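PDB 3B77: uncharacterized protein from Exiguobacterium sibiricum, which is of unknown function but carries a bacterial pleckstrin-homology domain and a helical region probably used in oligomerisation. Local coordinates for residues 64-78 and 88-100. Sequence-based numbering, arbitrary orientation.
Sequences YRYPYAHYPIRHVMF and VEIKFEIGGKHYS
Met77 and Lys91 form a hydrogen-bonded pair of strands 73-78 and 88-94, whose axes run antiparallel at 177° and 4.6 Å apart; Met77 N reaches Lys91 O at 2.9 Å, and Lys91 N returns a bond to Met77 O. Arg74 and Glu93 repeat this two-bond pairing, but the register slips by one residue between the pairs. That slip is a beta bulge, with His75 at positive phi. Past Ile94 a type II' turn leads into strand 97-100, and Gly95 N donates to Pro72 O at 3.0 Å. These three strands make one sheet of the PH-type beta fold; strand 64-67 belongs to the other, and its axis stands at 105° to that of 97-100. Lys97 bridges the two sheets. Its extended chain, CG turned away from the backbone N (chi1 -166°), brings NZ 3.7 Å from the centroid of the Tyr64 ring, a cation-pi contact over the face, and 2.8 Å from Tyr66 OH, a hydrogen bond at the ring edge; a weak one reaches Tyr99 OH. Nearer the Tyr66 backbone, Ile94 CD1 packs 3.6 Å from CB. A leucine in place of Tyr66 would probably cost Lys97 NZ its short hydrogen bond and remove the ring edge beside Tyr99 OH.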
# COMPACT_ATOMS: atom_id res chain seq x y z
N TYR A 64 -53.75 -13.85 -13.16
CA TYR A 64 -52.29 -13.61 -13.19
C TYR A 64 -51.90 -12.94 -14.49
O TYR A 64 -52.57 -13.13 -15.48
CB TYR A 64 -51.53 -14.93 -13.08
CG TYR A 64 -51.68 -15.56 -11.72
CD1 TYR A 64 -50.89 -15.14 -10.66
CD2 TYR A 64 -52.61 -16.57 -11.49
CE1 TYR A 64 -51.01 -15.71 -9.41
CE2 TYR A 64 -52.74 -17.15 -10.25
CZ TYR A 64 -51.93 -16.70 -9.21
OH TYR A 64 -52.01 -17.24 -7.95
N ARG A 65 -50.84 -12.15 -14.49
CA ARG A 65 -50.32 -11.54 -15.71
C ARG A 65 -48.79 -11.48 -15.65
O ARG A 65 -48.22 -10.84 -14.76
CB ARG A 65 -50.91 -10.16 -15.95
CG ARG A 65 -49.96 -9.22 -16.66
CD ARG A 65 -50.59 -7.94 -17.05
NE ARG A 65 -51.12 -8.09 -18.40
CZ ARG A 65 -50.54 -7.64 -19.51
NH1 ARG A 65 -49.43 -6.93 -19.47
NH2 ARG A 65 -51.11 -7.85 -20.67
N TYR A 66 -48.15 -12.16 -16.61
CA TYR A 66 -46.71 -12.31 -16.62
C TYR A 66 -46.20 -11.72 -17.92
O TYR A 66 -46.13 -12.42 -18.92
CB TYR A 66 -46.30 -13.78 -16.49
CG TYR A 66 -46.82 -14.46 -15.24
CD1 TYR A 66 -46.35 -14.09 -13.98
CD2 TYR A 66 -47.76 -15.47 -15.31
CE1 TYR A 66 -46.81 -14.71 -12.81
CE2 TYR A 66 -48.23 -16.11 -14.16
CZ TYR A 66 -47.75 -15.72 -12.90
OH TYR A 66 -48.22 -16.34 -11.74
N PRO A 67 -45.86 -10.43 -17.92
CA PRO A 67 -45.25 -9.83 -19.11
C PRO A 67 -43.91 -10.49 -19.37
O PRO A 67 -43.13 -10.68 -18.43
CB PRO A 67 -45.06 -8.36 -18.71
CG PRO A 67 -46.05 -8.14 -17.61
CD PRO A 67 -46.03 -9.43 -16.85
N TYR A 68 -43.65 -10.86 -20.61
CA TYR A 68 -42.43 -11.61 -20.95
C TYR A 68 -41.19 -10.86 -20.49
O TYR A 68 -40.23 -11.49 -19.97
CB TYR A 68 -42.35 -11.87 -22.47
CG TYR A 68 -43.58 -12.53 -23.04
CD1 TYR A 68 -44.12 -13.67 -22.44
CD2 TYR A 68 -44.19 -12.03 -24.17
CE1 TYR A 68 -45.26 -14.29 -22.97
CE2 TYR A 68 -45.30 -12.63 -24.70
CZ TYR A 68 -45.85 -13.76 -24.10
OH TYR A 68 -46.98 -14.33 -24.64
N ALA A 69 -41.23 -9.53 -20.67
CA ALA A 69 -40.13 -8.61 -20.29
C ALA A 69 -39.68 -8.74 -18.85
O ALA A 69 -38.54 -8.51 -18.58
CB ALA A 69 -40.50 -7.17 -20.60
N HIS A 70 -40.58 -9.08 -17.94
CA HIS A 70 -40.23 -9.22 -16.52
C HIS A 70 -40.26 -10.66 -16.07
O HIS A 70 -39.77 -10.97 -14.98
CB HIS A 70 -41.19 -8.41 -15.65
CG HIS A 70 -41.26 -6.97 -16.03
ND1 HIS A 70 -40.14 -6.15 -16.01
CD2 HIS A 70 -42.28 -6.20 -16.47
CE1 HIS A 70 -40.48 -4.94 -16.43
NE2 HIS A 70 -41.77 -4.94 -16.72
N TYR A 71 -40.87 -11.54 -16.86
CA TYR A 71 -40.94 -12.97 -16.53
C TYR A 71 -40.48 -13.77 -17.74
O TYR A 71 -41.25 -14.05 -18.63
CB TYR A 71 -42.36 -13.37 -16.16
CG TYR A 71 -42.90 -12.63 -14.97
CD1 TYR A 71 -42.64 -13.08 -13.71
CD2 TYR A 71 -43.64 -11.50 -15.13
CE1 TYR A 71 -43.11 -12.42 -12.61
CE2 TYR A 71 -44.12 -10.82 -14.04
CZ TYR A 71 -43.84 -11.28 -12.78
OH TYR A 71 -44.32 -10.60 -11.66
N PRO A 72 -39.19 -14.10 -17.78
CA PRO A 72 -38.66 -14.91 -18.88
C PRO A 72 -39.16 -16.37 -18.99
O PRO A 72 -39.40 -17.05 -17.97
CB PRO A 72 -37.16 -14.93 -18.61
CG PRO A 72 -36.92 -13.77 -17.68
CD PRO A 72 -38.13 -13.70 -16.85
N ILE A 73 -39.28 -16.81 -20.24
CA ILE A 73 -39.70 -18.17 -20.58
C ILE A 73 -38.49 -19.04 -20.70
O ILE A 73 -37.50 -18.64 -21.30
CB ILE A 73 -40.52 -18.19 -21.90
CG1 ILE A 73 -41.81 -17.38 -21.70
CG2 ILE A 73 -40.85 -19.60 -22.31
CD1 ILE A 73 -42.62 -17.23 -22.92
N ARG A 74 -38.55 -20.20 -20.06
CA ARG A 74 -37.43 -21.13 -20.00
C ARG A 74 -37.96 -22.55 -19.92
O ARG A 74 -39.10 -22.78 -19.51
CB ARG A 74 -36.60 -20.87 -18.75
CG ARG A 74 -35.96 -19.53 -18.66
CD ARG A 74 -35.18 -19.42 -17.34
NE ARG A 74 -34.57 -18.09 -17.18
CZ ARG A 74 -35.08 -17.05 -16.49
NH1 ARG A 74 -36.25 -17.13 -15.84
NH2 ARG A 74 -34.40 -15.90 -16.47
N HIS A 75 -37.11 -23.49 -20.30
CA HIS A 75 -37.39 -24.91 -20.20
C HIS A 75 -38.68 -25.32 -20.88
O HIS A 75 -39.50 -26.03 -20.29
CB HIS A 75 -37.39 -25.33 -18.73
CG HIS A 75 -36.14 -24.93 -18.01
ND1 HIS A 75 -34.92 -25.49 -18.29
CD2 HIS A 75 -35.92 -24.01 -17.04
CE1 HIS A 75 -34.00 -24.94 -17.52
NE2 HIS A 75 -34.58 -24.04 -16.76
N VAL A 76 -38.81 -24.89 -22.13
CA VAL A 76 -39.97 -25.22 -22.93
C VAL A 76 -39.91 -26.70 -23.35
O VAL A 76 -38.96 -27.12 -24.01
CB VAL A 76 -40.07 -24.32 -24.16
CG1 VAL A 76 -41.28 -24.70 -25.03
CG2 VAL A 76 -40.17 -22.86 -23.72
N MSE A 77 -40.93 -27.46 -22.93
CA MSE A 77 -41.05 -28.89 -23.22
C MSE A 77 -42.38 -29.26 -23.91
O MSE A 77 -43.36 -28.52 -23.86
CB MSE A 77 -41.00 -29.68 -21.92
CG MSE A 77 -39.79 -29.47 -21.08
SE MSE A 77 -38.17 -30.27 -21.87
CE MSE A 77 -36.76 -29.52 -20.41
N PHE A 78 -42.39 -30.43 -24.52
CA PHE A 78 -43.59 -30.96 -25.16
C PHE A 78 -43.66 -32.45 -25.01
O PHE A 78 -42.64 -33.13 -24.93
CB PHE A 78 -43.64 -30.58 -26.65
CG PHE A 78 -44.95 -30.87 -27.28
CD1 PHE A 78 -46.10 -30.31 -26.77
CD2 PHE A 78 -45.05 -31.71 -28.37
CE1 PHE A 78 -47.31 -30.60 -27.33
CE2 PHE A 78 -46.27 -31.98 -28.94
CZ PHE A 78 -47.39 -31.43 -28.42
N VAL A 88 -52.16 -33.92 -25.17
CA VAL A 88 -50.75 -33.60 -25.36
C VAL A 88 -50.43 -32.58 -24.27
O VAL A 88 -51.29 -31.79 -23.90
CB VAL A 88 -50.47 -33.03 -26.79
CG1 VAL A 88 -50.79 -34.06 -27.83
CG2 VAL A 88 -51.26 -31.75 -27.06
N GLU A 89 -49.23 -32.60 -23.72
CA GLU A 89 -48.86 -31.70 -22.62
C GLU A 89 -47.74 -30.78 -23.04
O GLU A 89 -46.72 -31.24 -23.55
CB GLU A 89 -48.44 -32.51 -21.40
CG GLU A 89 -48.04 -31.68 -20.18
CD GLU A 89 -47.11 -32.41 -19.20
OE1 GLU A 89 -45.98 -32.77 -19.57
OE2 GLU A 89 -47.50 -32.58 -18.03
N ILE A 90 -47.93 -29.48 -22.84
CA ILE A 90 -46.90 -28.46 -23.08
C ILE A 90 -46.47 -27.91 -21.73
O ILE A 90 -47.30 -27.68 -20.85
CB ILE A 90 -47.38 -27.32 -24.01
CG1 ILE A 90 -46.21 -26.40 -24.38
CG2 ILE A 90 -48.52 -26.56 -23.38
CD1 ILE A 90 -46.54 -25.42 -25.49
N LYS A 91 -45.17 -27.77 -21.55
CA LYS A 91 -44.62 -27.26 -20.32
C LYS A 91 -43.65 -26.12 -20.58
O LYS A 91 -43.07 -26.00 -21.65
CB LYS A 91 -43.85 -28.35 -19.57
CG LYS A 91 -44.61 -29.61 -19.20
CD LYS A 91 -43.64 -30.72 -18.73
CE LYS A 91 -42.82 -30.31 -17.47
NZ LYS A 91 -41.82 -31.35 -17.01
N PHE A 92 -43.50 -25.28 -19.56
CA PHE A 92 -42.53 -24.19 -19.54
C PHE A 92 -42.53 -23.56 -18.16
O PHE A 92 -43.34 -23.88 -17.30
CB PHE A 92 -42.82 -23.12 -20.60
CG PHE A 92 -44.18 -22.53 -20.51
CD1 PHE A 92 -45.25 -23.13 -21.17
CD2 PHE A 92 -44.40 -21.38 -19.77
CE1 PHE A 92 -46.50 -22.58 -21.07
CE2 PHE A 92 -45.64 -20.82 -19.68
CZ PHE A 92 -46.69 -21.41 -20.31
N GLU A 93 -41.56 -22.67 -17.97
CA GLU A 93 -41.43 -21.91 -16.76
C GLU A 93 -41.39 -20.45 -17.17
O GLU A 93 -40.64 -20.06 -18.06
CB GLU A 93 -40.16 -22.30 -16.02
CG GLU A 93 -40.15 -23.77 -15.56
CD GLU A 93 -38.93 -24.17 -14.75
OE1 GLU A 93 -38.11 -23.28 -14.39
OE2 GLU A 93 -38.82 -25.39 -14.47
N ILE A 94 -42.23 -19.66 -16.52
CA ILE A 94 -42.34 -18.23 -16.81
C ILE A 94 -42.06 -17.49 -15.50
O ILE A 94 -42.74 -17.70 -14.49
CB ILE A 94 -43.70 -17.90 -17.45
CG1 ILE A 94 -43.76 -16.43 -17.80
CG2 ILE A 94 -44.87 -18.33 -16.55
CD1 ILE A 94 -44.88 -16.13 -18.75
N GLY A 95 -41.03 -16.64 -15.52
CA GLY A 95 -40.43 -16.19 -14.26
C GLY A 95 -39.85 -17.51 -13.78
O GLY A 95 -39.15 -18.17 -14.54
N GLY A 96 -40.19 -17.93 -12.57
CA GLY A 96 -39.76 -19.25 -12.09
C GLY A 96 -40.91 -20.21 -11.94
O GLY A 96 -40.71 -21.35 -11.50
N LYS A 97 -42.11 -19.77 -12.30
CA LYS A 97 -43.32 -20.56 -12.13
C LYS A 97 -43.48 -21.66 -13.21
O LYS A 97 -43.35 -21.38 -14.40
CB LYS A 97 -44.56 -19.65 -12.10
CG LYS A 97 -45.86 -20.31 -11.58
CD LYS A 97 -46.99 -19.28 -11.46
CE LYS A 97 -48.32 -19.88 -11.08
NZ LYS A 97 -49.37 -18.82 -11.14
N HIS A 98 -43.77 -22.88 -12.76
CA HIS A 98 -43.96 -24.04 -13.62
C HIS A 98 -45.35 -24.07 -14.23
O HIS A 98 -46.34 -23.90 -13.54
CB HIS A 98 -43.74 -25.32 -12.80
CG HIS A 98 -42.32 -25.52 -12.39
ND1 HIS A 98 -41.66 -24.66 -11.53
CD2 HIS A 98 -41.42 -26.47 -12.74
CE1 HIS A 98 -40.41 -25.07 -11.37
NE2 HIS A 98 -40.24 -26.16 -12.09
N TYR A 99 -45.40 -24.27 -15.55
CA TYR A 99 -46.65 -24.39 -16.25
C TYR A 99 -46.65 -25.68 -17.02
O TYR A 99 -45.73 -25.97 -17.75
CB TYR A 99 -46.90 -23.22 -17.21
CG TYR A 99 -47.62 -22.10 -16.53
CD1 TYR A 99 -46.95 -21.18 -15.74
CD2 TYR A 99 -49.00 -21.99 -16.63
CE1 TYR A 99 -47.63 -20.15 -15.08
CE2 TYR A 99 -49.69 -20.96 -15.98
CZ TYR A 99 -49.01 -20.05 -15.20
OH TYR A 99 -49.71 -19.06 -14.55
N SER A 100 -47.70 -26.46 -16.79
CA SER A 100 -47.92 -27.69 -17.50
C SER A 100 -49.37 -27.62 -17.95
O SER A 100 -50.26 -27.55 -17.12
CB SER A 100 -47.71 -28.86 -16.56
OG SER A 100 -48.14 -30.06 -17.19
O HOH W 1 -38.08 -20.01 -15.75